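Local coordinates for protein putative 4-Hydroxy-2-oxoglutarate aldolase / 2-dehydro-3-deoxyphosphogluconate aldolase (Yersinia enterocolitica, PDB 3LM7) that is a putative aldolase of the KDGP aldolase family, which belongs to the TIM-barrel clan, at residues D174-V179 with E202-I207. Numbering follows the deposited sequence.
Sequences DEYRFV and EQIVQI
Tyr176 and Arg177 meet Ile204 and Ile207 where segments 174-179 and 202-207, both helical, run in roughly the same direction, their axes 35° apart and 10.5 Å from each other at closest approach. The backbones come nearest at Arg177 and Ile207, whose CA atoms are 6.5 Å apart. Tyr176 spans the distance between the helices: a chi1 of 170°, which sets CG opposite the main-chain nitrogen and beside the carbonyl carbon, sends the ring across to the second helix, and its hydroxyl donates a hydrogen bond to the main-chain carbonyl of Ile204, OH to O 2.7 Å. The acceptor lies at the edge of the ring, close to its plane, whereas the hydroxyl sits well above the carbonyl plane, with a C=O...O angle of 132°. One polar bond thus ties a tyrosine of one helix to the backbone of the next. Ile207 comes at the ring obliquely, its CG2 methyl 3.5 Å from Tyr176 CE2, while CG2 of Ile204 packs 3.9 Å from that same CE2. Ile207 CG2 also lies 4.0 Å from Arg177 CA. The Arg177 guanidinium turns back along its own helix, where NH1 forms a salt bridge to Asp174 OD1 at 3.0 Å. On the barrel side, Tyr176 packs against Phe164 of strand 161-164 and, with Ile204, against Pro192 of strand 189-192. The contact therefore joins neighbouring outer helices 173-185 and 201-211 over the parallel strands, while Val205 carries the packing on to Ile247 of helix 234-247.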
loop_
_atom_site.group_PDB
_atom_site.type_symbol
_atom_site.label_atom_id
_atom_site.label_comp_id
_atom_site.label_asym_id
_atom_site.label_seq_id
_atom_site.Cartn_x
_atom_site.Cartn_y
_atom_site.Cartn_z
ATOM N N ASP A 174 -11.008 -12.866 16.310
ATOM C CA ASP A 174 -12.008 -12.823 15.245
ATOM C C ASP A 174 -12.403 -11.383 14.907
ATOM O O ASP A 174 -12.590 -11.056 13.700
ATOM C CB ASP A 174 -13.232 -13.627 15.633
ATOM C CG ASP A 174 -12.936 -15.103 15.662
ATOM O OD1 ASP A 174 -11.940 -15.515 15.002
ATOM O OD2 ASP A 174 -13.696 -15.801 16.328
ATOM N N GLU A 175 -12.564 -10.534 15.937
ATOM C CA GLU A 175 -12.848 -9.101 15.627
ATOM C C GLU A 175 -11.704 -8.394 14.902
ATOM O O GLU A 175 -11.928 -7.611 13.977
ATOM C CB GLU A 175 -13.200 -8.293 16.871
ATOM C CG GLU A 175 -14.581 -8.703 17.490
ATOM C CD GLU A 175 -14.802 -8.013 18.819
ATOM O OE1 GLU A 175 -15.061 -6.806 18.794
ATOM O OE2 GLU A 175 -14.687 -8.659 19.884
ATOM N N TYR A 176 -10.484 -8.671 15.356
ATOM C CA TYR A 176 -9.272 -8.078 14.796
ATOM C C TYR A 176 -9.151 -8.488 13.333
ATOM O O TYR A 176 -8.848 -7.633 12.476
ATOM C CB TYR A 176 -8.053 -8.475 15.628
ATOM C CG TYR A 176 -6.716 -8.131 15.030
ATOM C CD1 TYR A 176 -6.355 -6.787 14.784
ATOM C CD2 TYR A 176 -5.802 -9.128 14.758
ATOM C CE1 TYR A 176 -5.131 -6.453 14.241
ATOM C CE2 TYR A 176 -4.491 -8.812 14.206
ATOM C CZ TYR A 176 -4.194 -7.485 13.939
ATOM O OH TYR A 176 -2.971 -7.122 13.420
ATOM N N ARG A 177 -9.418 -9.755 13.041
ATOM C CA ARG A 177 -9.193 -10.245 11.712
ATOM C C ARG A 177 -10.147 -9.506 10.741
ATOM O O ARG A 177 -9.792 -9.139 9.613
ATOM C CB ARG A 177 -9.431 -11.775 11.659
ATOM C CG ARG A 177 -9.075 -12.334 10.230
ATOM C CD ARG A 177 -9.232 -13.885 10.117
ATOM N NE ARG A 177 -8.781 -14.586 11.338
ATOM C CZ ARG A 177 -9.593 -15.033 12.316
ATOM N NH1 ARG A 177 -10.967 -14.902 12.269
ATOM N NH2 ARG A 177 -9.030 -15.628 13.358
ATOM N N PHE A 178 -11.383 -9.350 11.198
ATOM C CA PHE A 178 -12.386 -8.648 10.415
ATOM C C PHE A 178 -11.918 -7.228 10.144
ATOM O O PHE A 178 -12.077 -6.747 9.021
ATOM C CB PHE A 178 -13.739 -8.639 11.154
ATOM C CG PHE A 178 -14.878 -8.120 10.293
ATOM C CD1 PHE A 178 -15.729 -8.983 9.643
ATOM C CD2 PHE A 178 -15.073 -6.730 10.140
ATOM C CE1 PHE A 178 -16.788 -8.449 8.823
ATOM C CE2 PHE A 178 -16.140 -6.221 9.342
ATOM C CZ PHE A 178 -16.987 -7.070 8.698
ATOM N N VAL A 179 -11.448 -6.537 11.162
ATOM C CA VAL A 179 -10.962 -5.131 10.995
ATOM C C VAL A 179 -9.821 -5.086 9.971
ATOM O O VAL A 179 -9.771 -4.166 9.129
ATOM C CB VAL A 179 -10.523 -4.552 12.341
ATOM C CG1 VAL A 179 -9.772 -3.220 12.223
ATOM C CG2 VAL A 179 -11.817 -4.318 13.280
ATOM N N GLU A 202 4.254 -12.252 16.261
ATOM C CA GLU A 202 4.235 -12.729 14.877
ATOM C C GLU A 202 2.806 -13.035 14.377
ATOM O O GLU A 202 2.426 -12.582 13.296
ATOM C CB GLU A 202 5.099 -14.005 14.712
ATOM C CG GLU A 202 5.021 -14.556 13.296
ATOM C CD GLU A 202 6.056 -15.659 13.082
ATOM O OE1 GLU A 202 6.941 -15.856 13.936
ATOM O OE2 GLU A 202 5.972 -16.287 12.054
ATOM N N GLN A 203 2.015 -13.742 15.180
ATOM C CA GLN A 203 0.712 -14.127 14.702
ATOM C C GLN A 203 -0.175 -12.866 14.502
ATOM O O GLN A 203 -0.841 -12.741 13.500
ATOM C CB GLN A 203 0.066 -15.090 15.697
ATOM C CG GLN A 203 -1.341 -15.524 15.221
ATOM C CD GLN A 203 -2.027 -16.437 16.253
ATOM O OE1 GLN A 203 -1.408 -16.826 17.239
ATOM N NE2 GLN A 203 -3.318 -16.697 16.069
ATOM N N ILE A 204 -0.079 -11.908 15.401
ATOM C CA ILE A 204 -0.900 -10.724 15.307
ATOM C C ILE A 204 -0.574 -9.880 14.063
ATOM O O ILE A 204 -1.481 -9.431 13.322
ATOM C CB ILE A 204 -0.807 -9.872 16.658
ATOM C CG1 ILE A 204 -1.683 -10.545 17.741
ATOM C CG2 ILE A 204 -1.268 -8.421 16.381
ATOM C CD1 ILE A 204 -1.433 -10.076 19.243
ATOM N N VAL A 205 0.718 -9.695 13.810
ATOM C CA VAL A 205 1.131 -9.032 12.585
ATOM C C VAL A 205 0.834 -9.860 11.328
ATOM O O VAL A 205 0.372 -9.295 10.331
ATOM C CB VAL A 205 2.634 -8.608 12.634
ATOM C CG1 VAL A 205 3.044 -7.909 11.278
ATOM C CG2 VAL A 205 2.880 -7.659 13.873
ATOM N N GLN A 206 1.008 -11.177 11.385
ATOM C CA GLN A 206 0.796 -11.971 10.201
ATOM C C GLN A 206 -0.686 -11.852 9.793
ATOM O O GLN A 206 -1.015 -11.874 8.615
ATOM C CB GLN A 206 1.081 -13.442 10.517
ATOM C CG GLN A 206 1.128 -14.358 9.280
ATOM C CD GLN A 206 2.299 -14.061 8.355
ATOM O OE1 GLN A 206 3.462 -14.224 8.746
ATOM N NE2 GLN A 206 1.998 -13.636 7.132
ATOM N N ILE A 207 -1.593 -11.833 10.775
ATOM C CA ILE A 207 -3.016 -11.694 10.416
ATOM C C ILE A 207 -3.260 -10.462 9.567
ATOM O O ILE A 207 -3.988 -10.505 8.566
ATOM C CB ILE A 207 -3.856 -11.620 11.719
ATOM C CG1 ILE A 207 -4.026 -13.031 12.256
ATOM C CG2 ILE A 207 -5.246 -10.930 11.478
ATOM C CD1 ILE A 207 -4.543 -13.015 13.724
#